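Local atomic coordinates of putative aminomethyltransferase (Leptospirillum rubarum, PDB entry 3TTG), a protein that probably acts as a folate-dependent aminomethyltransferase related to the T-protein of the glycine cleavage system. Residues 59-67 / 75-83; 47-58 / 124-135. All blocks are in the same frame, centred on the assembly; numbering follows the deposited sequence.

Contact 1. Residues 59-67 / 75-83; sequences LQGIASQDI and LSYSFFLNP
S76 meets the loop that follows helix 55-60 through its OG, which lies 4.0 Å from Q65 CG while bonding to Q70 beyond the two segments. At Y77 the backbone carbonyl is the target: Q65 NE2 donates to Y77 O over 2.9 Å, almost head-on to the carbonyl (C=O...N 169°) and within the plane of its own amide. With Q65 CG anti to the N of its own backbone and the chain bent at the second torsion (chi2 56°), the amide folds back onto the strand, and its OE1 is left to accept from D66 N. S78 OG takes the N-H of Q65, and its own hydroxyl donates to F79 O. F79 O also accepts from S64 N at 2.9 Å, the two donors arriving on opposite faces of its plane, while F79 N returns a bond to S64 OG (3.1 Å), itself also bound to G252 O. The F80 ring turns one face to A63 CA, with A63 CB 4.0 Å from F80 CE1, and I62 CG1 packs against the same ring. At L81 direct bonding gives way to two waters: both donate to I62 O, one accepting from L81 N and the other donating to L81 O. A loop thus lines the outer edge of strand 75-81, an end strand of the five-stranded antiparallel sheet in the folate-binding domain.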
loop_
_atom_site.group_PDB
_atom_site.type_symbol
_atom_site.label_atom_id
_atom_site.label_comp_id
_atom_site.label_asym_id
_atom_site.label_seq_id
_atom_site.Cartn_x
_atom_site.Cartn_y
_atom_site.Cartn_z
ATOM N N LEU A 59 -0.507 21.005 -5.042
ATOM C CA LEU A 59 -0.638 19.559 -4.928
ATOM C C LEU A 59 -1.846 19.005 -5.638
ATOM O O LEU A 59 -1.753 17.935 -6.229
ATOM C CB LEU A 59 -0.627 19.130 -3.462
ATOM C CG LEU A 59 0.731 19.309 -2.750
ATOM C CD1 LEU A 59 0.630 18.846 -1.298
ATOM C CD2 LEU A 59 1.819 18.528 -3.438
ATOM N N GLN A 60 -2.941 19.742 -5.670
ATOM C CA GLN A 60 -4.164 19.301 -6.369
ATOM C C GLN A 60 -3.941 19.093 -7.870
ATOM O O GLN A 60 -4.595 18.235 -8.470
ATOM C CB GLN A 60 -5.260 20.370 -6.168
ATOM C CG GLN A 60 -6.631 20.056 -6.737
ATOM C CD GLN A 60 -7.407 19.062 -5.891
ATOM O OE1 GLN A 60 -6.867 18.185 -5.206
ATOM N NE2 GLN A 60 -8.716 19.130 -5.994
ATOM N N GLY A 61 -3.025 19.866 -8.473
ATOM C CA GLY A 61 -2.732 19.757 -9.891
ATOM C C GLY A 61 -1.780 18.616 -10.215
ATOM O O GLY A 61 -1.610 18.260 -11.383
ATOM N N ILE A 62 -1.228 17.951 -9.216
ATOM C CA ILE A 62 -0.289 16.852 -9.526
ATOM C C ILE A 62 -0.690 15.495 -8.927
ATOM O O ILE A 62 -0.277 14.482 -9.471
ATOM C CB ILE A 62 1.158 17.200 -9.169
ATOM C CG1 ILE A 62 1.327 17.465 -7.750
ATOM C CG2 ILE A 62 1.653 18.414 -9.993
ATOM C CD1 ILE A 62 2.759 17.949 -7.362
ATOM N N ALA A 63 -1.456 15.483 -7.839
ATOM C CA ALA A 63 -2.004 14.296 -7.200
ATOM C C ALA A 63 -3.271 13.880 -7.963
ATOM O O ALA A 63 -4.053 14.742 -8.396
ATOM C CB ALA A 63 -2.356 14.596 -5.742
ATOM N N SER A 64 -3.525 12.583 -8.031
ATOM C CA SER A 64 -4.761 12.082 -8.656
ATOM C C SER A 64 -5.977 12.165 -7.709
ATOM O O SER A 64 -7.121 12.100 -8.147
ATOM C CB SER A 64 -4.593 10.655 -9.147
ATOM O OG SER A 64 -4.310 9.778 -8.082
ATOM N N GLN A 65 -5.713 12.300 -6.394
ATOM C CA GLN A 65 -6.731 12.388 -5.382
ATOM C C GLN A 65 -7.170 13.839 -5.172
ATOM O O GLN A 65 -6.420 14.769 -5.426
ATOM C CB GLN A 65 -6.185 11.797 -4.063
ATOM C CG GLN A 65 -7.222 11.682 -2.906
ATOM C CD GLN A 65 -8.433 10.886 -3.280
ATOM O OE1 GLN A 65 -9.449 11.420 -3.745
ATOM N NE2 GLN A 65 -8.353 9.588 -3.134
ATOM N N ASP A 66 -8.406 14.021 -4.790
ATOM C CA ASP A 66 -8.950 15.311 -4.386
ATOM C C ASP A 66 -8.427 15.652 -2.952
ATOM O O ASP A 66 -8.888 15.038 -1.962
ATOM C CB ASP A 66 -10.458 15.271 -4.376
ATOM C CG ASP A 66 -11.061 16.635 -4.162
ATOM O OD1 ASP A 66 -10.322 17.556 -3.698
ATOM O OD2 ASP A 66 -12.264 16.773 -4.385
ATOM N N ILE A 67 -7.416 16.523 -2.895
ATOM C CA ILE A 67 -6.730 17.011 -1.681
ATOM C C ILE A 67 -7.515 18.171 -1.036
ATOM O O ILE A 67 -7.382 18.347 0.148
ATOM C CB ILE A 67 -5.258 17.481 -2.103
ATOM C CG1 ILE A 67 -4.438 16.328 -2.666
ATOM C CG2 ILE A 67 -4.469 18.207 -0.996
ATOM C CD1 ILE A 67 -4.572 15.002 -1.965
ATOM N N LEU A 75 -7.096 11.111 6.465
ATOM C CA LEU A 75 -6.024 10.608 5.658
ATOM C C LEU A 75 -6.597 10.236 4.293
ATOM O O LEU A 75 -7.663 9.644 4.237
ATOM C CB LEU A 75 -5.428 9.382 6.310
ATOM C CG LEU A 75 -4.120 8.877 5.740
ATOM C CD1 LEU A 75 -3.008 9.723 6.164
ATOM C CD2 LEU A 75 -3.879 7.474 6.221
ATOM N N SER A 76 -5.869 10.488 3.230
ATOM C CA SER A 76 -6.303 10.031 1.904
ATOM C C SER A 76 -5.142 9.372 1.185
ATOM O O SER A 76 -3.985 9.528 1.594
ATOM C CB SER A 76 -6.839 11.212 1.108
ATOM O OG SER A 76 -5.705 11.970 0.777
ATOM N N TYR A 77 -5.467 8.444 0.290
ATOM C CA TYR A 77 -4.519 7.787 -0.550
ATOM C C TYR A 77 -4.518 8.512 -1.893
ATOM O O TYR A 77 -5.579 8.945 -2.368
ATOM C CB TYR A 77 -4.948 6.366 -0.758
ATOM C CG TYR A 77 -3.929 5.519 -1.447
ATOM C CD1 TYR A 77 -2.730 5.217 -0.838
ATOM C CD2 TYR A 77 -4.220 4.899 -2.650
ATOM C CE1 TYR A 77 -1.825 4.350 -1.421
ATOM C CE2 TYR A 77 -3.321 4.036 -3.250
ATOM C CZ TYR A 77 -2.111 3.782 -2.649
ATOM O OH TYR A 77 -1.250 2.905 -3.258
ATOM N N SER A 78 -3.380 8.642 -2.472
ATOM C CA SER A 78 -3.260 9.229 -3.815
ATOM C C SER A 78 -2.173 8.589 -4.607
ATOM O O SER A 78 -1.169 8.133 -4.054
ATOM C CB SER A 78 -2.933 10.718 -3.726
ATOM O OG SER A 78 -3.068 11.367 -4.989
ATOM N N PHE A 79 -2.315 8.675 -5.922
ATOM C CA PHE A 79 -1.256 8.443 -6.863
ATOM C C PHE A 79 -0.702 9.772 -7.359
ATOM O O PHE A 79 -1.349 10.818 -7.289
ATOM C CB PHE A 79 -1.744 7.622 -8.077
ATOM C CG PHE A 79 -2.078 6.223 -7.731
ATOM C CD1 PHE A 79 -1.080 5.307 -7.432
ATOM C CD2 PHE A 79 -3.397 5.817 -7.625
ATOM C CE1 PHE A 79 -1.403 4.019 -7.044
ATOM C CE2 PHE A 79 -3.711 4.533 -7.208
ATOM C CZ PHE A 79 -2.721 3.631 -6.978
ATOM N N PHE A 80 0.492 9.686 -7.904
ATOM C CA PHE A 80 1.166 10.734 -8.672
ATOM C C PHE A 80 1.466 10.091 -9.987
ATOM O O PHE A 80 2.229 9.109 -10.068
ATOM C CB PHE A 80 2.400 11.278 -7.958
ATOM C CG PHE A 80 2.047 11.993 -6.676
ATOM C CD1 PHE A 80 1.957 13.372 -6.638
ATOM C CD2 PHE A 80 1.656 11.277 -5.549
ATOM C CE1 PHE A 80 1.579 14.021 -5.485
ATOM C CE2 PHE A 80 1.265 11.928 -4.405
ATOM C CZ PHE A 80 1.208 13.283 -4.383
ATOM N N LEU A 81 0.784 10.552 -11.001
ATOM C CA LEU A 81 0.915 9.937 -12.325
ATOM C C LEU A 81 1.735 10.734 -13.269
ATOM O O LEU A 81 1.938 11.907 -13.051
ATOM C CB LEU A 81 -0.480 9.758 -12.934
ATOM C CG LEU A 81 -1.553 9.114 -12.011
ATOM C CD1 LEU A 81 -2.910 9.117 -12.658
ATOM C CD2 LEU A 81 -1.211 7.713 -11.632
ATOM N N ASN A 82 2.197 10.082 -14.353
ATOM C CA ASN A 82 2.835 10.760 -15.451
ATOM C C ASN A 82 1.709 11.235 -16.389
ATOM O O ASN A 82 0.569 10.830 -16.190
ATOM C CB ASN A 82 3.872 9.837 -16.114
ATOM C CG ASN A 82 3.346 8.695 -16.929
ATOM O OD1 ASN A 82 2.166 8.603 -17.280
ATOM N ND2 ASN A 82 4.240 7.837 -17.294
ATOM N N PRO A 83 2.009 11.998 -17.449
ATOM C CA PRO A 83 0.954 12.504 -18.356
ATOM C C PRO A 83 0.075 11.432 -19.063
ATOM O O PRO A 83 -1.057 11.724 -19.500
ATOM C CB PRO A 83 1.782 13.269 -19.389
ATOM C CG PRO A 83 2.944 13.770 -18.606
ATOM C CD PRO A 83 3.319 12.608 -17.785
HETATM O O HOH W 1 -1.333 12.434 -10.948
HETATM O O HOH W 2 2.063 13.622 -10.804
#

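Contact 2. Residues 47-58 / 124-135; sequences SIFVEGEDRKNF and TKAKITDMSDHF
An antiparallel beta pair, strands 48-51 and 127-130, forms one margin of the five-stranded sheet, with F49-T129 and E51-K127 as its hydrogen-bonded pairs. F49 N reaches T129 O nearly straight (2.8 Å, 177°). On the face carrying I48, V50 and I128, I48 CG2 meets I128 CG2 at 3.6 Å, the two branches crossing obliquely. On the other face the selenomethionine M131 lies across F49 at about a right angle, its CG 3.4 Å from F49 CD2. At one end S47 is held by two bonds: its carbonyl accepts M131 N, and S47 N donates to S132 OG at 2.8 Å. D130 fixes that hydroxyl. Its CG lies anti to the backbone N (chi1 -177°), bringing OD1 to S132 N in an Asx turn and to S132 OG on the syn side, while I48 CD1 rests on the carboxylate carbon. With an alanine here, the S132 hydroxyl would probably be free to turn away from S47 N, and R109 would lose one of its two carboxylate partners, keeping D133. At the other end D54 N donates to K125 O (2.7 Å), and K125 N to D54 OD2 on its anti side, tilted out of the carboxylate plane. A126 CB touches F58 CD2 at 4.0 Å. Strand 99-103 pairs with strand 48-51 along its other edge, and V113 and L116 of helix 109-118 lie against I48 and I128 respectively.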
loop_
_atom_site.group_PDB
_atom_site.type_symbol
_atom_site.label_atom_id
_atom_site.label_comp_id
_atom_site.label_asym_id
_atom_site.label_seq_id
_atom_site.Cartn_x
_atom_site.Cartn_y
_atom_site.Cartn_z
ATOM N N SER A 47 8.859 11.327 5.103
ATOM C CA SER A 47 7.941 12.306 5.720
ATOM C C SER A 47 8.138 13.612 5.051
ATOM O O SER A 47 9.065 14.324 5.418
ATOM C CB SER A 47 8.267 12.435 7.221
ATOM O OG SER A 47 7.737 11.347 7.927
ATOM N N ILE A 48 7.321 13.939 4.053
ATOM C CA ILE A 48 7.510 15.157 3.261
ATOM C C ILE A 48 6.451 16.147 3.573
ATOM O O ILE A 48 5.263 15.823 3.505
ATOM C CB ILE A 48 7.478 14.837 1.745
ATOM C CG1 ILE A 48 8.424 13.707 1.342
ATOM C CG2 ILE A 48 7.743 16.105 0.913
ATOM C CD1 ILE A 48 9.960 13.965 1.733
ATOM N N PHE A 49 6.842 17.370 3.889
ATOM C CA PHE A 49 5.832 18.397 4.210
ATOM C C PHE A 49 5.808 19.477 3.164
ATOM O O PHE A 49 6.853 19.845 2.611
ATOM C CB PHE A 49 6.081 18.978 5.599
ATOM C CG PHE A 49 5.764 17.942 6.671
ATOM C CD1 PHE A 49 4.495 17.860 7.225
ATOM C CD2 PHE A 49 6.641 16.904 6.932
ATOM C CE1 PHE A 49 4.192 16.880 8.175
ATOM C CE2 PHE A 49 6.334 15.918 7.879
ATOM C CZ PHE A 49 5.108 15.896 8.469
ATOM N N VAL A 50 4.602 19.979 2.871
ATOM C CA VAL A 50 4.405 21.059 1.921
ATOM C C VAL A 50 3.672 22.211 2.630
ATOM O O VAL A 50 2.555 22.051 3.139
ATOM C CB VAL A 50 3.680 20.634 0.640
ATOM C CG1 VAL A 50 3.681 21.781 -0.382
ATOM C CG2 VAL A 50 4.325 19.385 0.054
ATOM N N GLU A 51 4.280 23.376 2.603
ATOM C CA GLU A 51 3.718 24.575 3.198
ATOM C C GLU A 51 3.651 25.684 2.201
ATOM O O GLU A 51 4.203 25.570 1.098
ATOM C CB GLU A 51 4.584 24.965 4.400
ATOM C CG GLU A 51 5.894 25.638 4.065
ATOM C CD GLU A 51 6.806 25.877 5.264
ATOM O OE1 GLU A 51 7.538 26.895 5.243
ATOM O OE2 GLU A 51 6.784 25.066 6.222
ATOM N N GLY A 52 2.907 26.718 2.552
ATOM C CA GLY A 52 2.783 27.918 1.734
ATOM C C GLY A 52 1.355 28.192 1.334
ATOM O O GLY A 52 0.495 27.315 1.383
ATOM N N GLU A 53 1.111 29.420 0.912
ATOM C CA GLU A 53 -0.217 29.888 0.540
ATOM C C GLU A 53 -0.807 29.119 -0.656
ATOM O O GLU A 53 -2.007 28.905 -0.672
ATOM C CB GLU A 53 -0.177 31.395 0.242
ATOM C CG GLU A 53 -0.108 32.168 1.550
ATOM C CD GLU A 53 0.221 33.635 1.336
ATOM O OE1 GLU A 53 -0.119 34.158 0.247
ATOM O OE2 GLU A 53 0.866 34.242 2.227
ATOM N N ASP A 54 0.028 28.675 -1.610
ATOM C CA ASP A 54 -0.439 27.899 -2.786
ATOM C C ASP A 54 -0.213 26.397 -2.632
ATOM O O ASP A 54 -0.318 25.692 -3.625
ATOM C CB ASP A 54 0.291 28.358 -4.054
ATOM C CG ASP A 54 0.042 29.817 -4.428
ATOM O OD1 ASP A 54 -1.023 30.362 -4.044
ATOM O OD2 ASP A 54 0.914 30.413 -5.085
ATOM N N ARG A 55 -0.025 25.881 -1.413
ATOM C CA ARG A 55 0.242 24.448 -1.232
ATOM C C ARG A 55 -0.878 23.563 -1.781
ATOM O O ARG A 55 -0.597 22.524 -2.350
ATOM C CB ARG A 55 0.519 24.111 0.250
ATOM C CG ARG A 55 -0.654 24.282 1.181
ATOM C CD ARG A 55 -0.269 24.240 2.633
ATOM N NE ARG A 55 -1.428 24.377 3.522
ATOM C CZ ARG A 55 -2.074 25.509 3.813
ATOM N NH1 ARG A 55 -1.716 26.659 3.249
ATOM N NH2 ARG A 55 -3.094 25.496 4.645
ATOM N N LYS A 56 -2.128 23.983 -1.620
ATOM C CA LYS A 56 -3.297 23.161 -1.957
ATOM C C LYS A 56 -3.481 23.056 -3.460
ATOM O O LYS A 56 -3.615 21.981 -3.988
ATOM C CB LYS A 56 -4.562 23.756 -1.280
ATOM C CG LYS A 56 -4.564 23.609 0.255
ATOM C CD LYS A 56 -5.529 22.502 0.773
ATOM C CE LYS A 56 -5.797 22.589 2.269
ATOM N NZ LYS A 56 -5.061 21.540 3.044
ATOM N N ASN A 57 -3.530 24.174 -4.131
ATOM C CA ASN A 57 -3.656 24.212 -5.583
ATOM C C ASN A 57 -2.462 23.498 -6.261
ATOM O O ASN A 57 -2.611 22.822 -7.289
ATOM C CB ASN A 57 -3.756 25.685 -6.026
ATOM C CG ASN A 57 -5.114 26.311 -5.721
ATOM O OD1 ASN A 57 -6.051 25.646 -5.259
ATOM N ND2 ASN A 57 -5.264 27.615 -5.967
ATOM N N PHE A 58 -1.273 23.739 -5.716
ATOM C CA PHE A 58 -0.051 23.134 -6.202
ATOM C C PHE A 58 -0.199 21.574 -6.179
ATOM O O PHE A 58 -0.075 20.929 -7.207
ATOM C CB PHE A 58 1.132 23.622 -5.357
ATOM C CG PHE A 58 2.398 22.834 -5.497
ATOM C CD1 PHE A 58 3.007 22.685 -6.737
ATOM C CD2 PHE A 58 2.902 22.117 -4.426
ATOM C CE1 PHE A 58 4.113 21.843 -6.890
ATOM C CE2 PHE A 58 4.040 21.310 -4.568
ATOM C CZ PHE A 58 4.626 21.170 -5.803
ATOM N N THR A 124 5.394 30.192 -7.501
ATOM C CA THR A 124 4.363 29.405 -6.833
ATOM C C THR A 124 4.698 29.516 -5.319
ATOM O O THR A 124 5.848 29.355 -4.940
ATOM C CB THR A 124 4.278 27.964 -7.388
ATOM O OG1 THR A 124 3.721 28.030 -8.690
ATOM C CG2 THR A 124 3.420 27.067 -6.527
ATOM N N LYS A 125 3.712 29.839 -4.484
ATOM C CA LYS A 125 3.909 30.048 -3.050
ATOM C C LYS A 125 3.766 28.730 -2.300
ATOM O O LYS A 125 2.764 28.476 -1.647
ATOM C CB LYS A 125 2.927 31.103 -2.515
ATOM C CG LYS A 125 3.071 32.455 -3.163
ATOM C CD LYS A 125 2.109 33.467 -2.560
ATOM C CE LYS A 125 2.207 34.820 -3.243
ATOM N NZ LYS A 125 3.534 35.447 -3.029
ATOM N N ALA A 126 4.742 27.848 -2.479
ATOM C CA ALA A 126 4.777 26.559 -1.801
ATOM C C ALA A 126 6.234 26.226 -1.535
ATOM O O ALA A 126 7.086 26.620 -2.306
ATOM C CB ALA A 126 4.091 25.466 -2.622
ATOM N N LYS A 127 6.511 25.522 -0.463
ATOM C CA LYS A 127 7.852 25.119 -0.075
ATOM C C LYS A 127 7.789 23.662 0.382
ATOM O O LYS A 127 6.850 23.289 1.056
ATOM C CB LYS A 127 8.381 26.061 1.067
ATOM C CG LYS A 127 9.522 25.525 1.966
ATOM C CD LYS A 127 10.895 25.464 1.263
ATOM C CE LYS A 127 12.091 25.247 2.198
ATOM N NZ LYS A 127 12.351 23.818 2.561
ATOM N N ILE A 128 8.780 22.859 0.014
ATOM C CA ILE A 128 8.830 21.443 0.360
ATOM C C ILE A 128 9.928 21.213 1.382
ATOM O O ILE A 128 11.021 21.736 1.213
ATOM C CB ILE A 128 9.055 20.579 -0.919
ATOM C CG1 ILE A 128 7.899 20.777 -1.918
ATOM C CG2 ILE A 128 9.197 19.087 -0.545
ATOM C CD1 ILE A 128 8.344 20.629 -3.307
ATOM N N THR A 129 9.657 20.408 2.408
ATOM C CA THR A 129 10.641 20.060 3.467
ATOM C C THR A 129 10.627 18.580 3.709
ATOM O O THR A 129 9.564 18.001 3.868
ATOM C CB THR A 129 10.353 20.787 4.782
ATOM O OG1 THR A 129 10.269 22.196 4.504
ATOM C CG2 THR A 129 11.446 20.523 5.851
ATOM N N ASP A 130 11.801 17.966 3.708
ATOM C CA ASP A 130 11.952 16.566 3.974
ATOM C C ASP A 130 12.307 16.386 5.483
ATOM O O ASP A 130 13.402 16.763 5.927
ATOM C CB ASP A 130 13.035 16.028 3.027
ATOM C CG ASP A 130 13.247 14.547 3.154
ATOM O OD1 ASP A 130 12.695 13.941 4.116
ATOM O OD2 ASP A 130 14.007 13.997 2.341
HETATM N N MSE A 131 11.362 15.849 6.257
HETATM C CA MSE A 131 11.514 15.662 7.698
HETATM C C MSE A 131 11.777 14.197 8.063
HETATM O O MSE A 131 11.662 13.812 9.212
HETATM C CB MSE A 131 10.220 16.097 8.348
HETATM C CG MSE A 131 9.840 17.537 8.000
HETATM SE SE MSE A 131 10.743 18.695 9.125
HETATM C CE MSE A 131 9.393 18.580 10.504
ATOM N N SER A 132 12.157 13.396 7.095
ATOM C CA SER A 132 12.274 11.965 7.281
ATOM C C SER A 132 13.251 11.531 8.342
ATOM O O SER A 132 13.017 10.527 8.973
ATOM C CB SER A 132 12.674 11.305 5.966
ATOM O OG SER A 132 11.686 11.563 5.006
ATOM N N ASP A 133 14.365 12.244 8.526
ATOM C CA ASP A 133 15.328 11.827 9.551
ATOM C C ASP A 133 14.821 12.136 10.982
ATOM O O ASP A 133 15.426 11.656 11.936
ATOM C CB ASP A 133 16.693 12.490 9.302
ATOM C CG ASP A 133 17.306 12.115 7.961
ATOM O OD1 ASP A 133 17.142 10.965 7.540
ATOM O OD2 ASP A 133 17.821 13.009 7.282
ATOM N N HIS A 134 13.701 12.875 11.146
ATOM C CA HIS A 134 13.194 13.205 12.494
ATOM C C HIS A 134 12.371 12.065 13.107
ATOM O O HIS A 134 12.110 12.112 14.307
ATOM C CB HIS A 134 12.299 14.479 12.440
ATOM C CG HIS A 134 13.031 15.691 11.955
ATOM N ND1 HIS A 134 12.532 16.968 12.169
ATOM C CD2 HIS A 134 14.276 15.800 11.427
ATOM C CE1 HIS A 134 13.452 17.798 11.690
ATOM N NE2 HIS A 134 14.518 17.136 11.238
ATOM N N PHE A 135 11.941 11.068 12.308
ATOM C CA PHE A 135 11.030 10.026 12.791
ATOM C C PHE A 135 11.459 8.612 12.461
ATOM O O PHE A 135 12.027 8.392 11.398
ATOM C CB PHE A 135 9.666 10.241 12.131
ATOM C CG PHE A 135 9.135 11.648 12.301
ATOM C CD1 PHE A 135 8.690 12.099 13.544
ATOM C CD2 PHE A 135 9.103 12.532 11.229
ATOM C CE1 PHE A 135 8.241 13.402 13.706
ATOM C CE2 PHE A 135 8.684 13.856 11.405
ATOM C CZ PHE A 135 8.278 14.287 12.635
#

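Overall arrangement
After helix 29-34 and strand 37-39 near the N terminus, the chain enters strand 48-51, turns through 52-55 into helix 55-60 and runs on to residue 67. Contact 1 closes early, when strand 75-81 returns against residues 62-67 after seven intervening residues. The chain then builds strands 87-96 and 99-103 and helix 109-118 before 124-135 comes back to strand 48-51, so the wide loop of contact 2 encloses the short one of contact 1 and the two do not cross. Both draw on helix 55-60, and L59 CD1 touches V50 CG2 at 4.0 Å. Their strands 75-81 and 127-130 are the two outermost of one sheet, so the contacts mark its opposite margins.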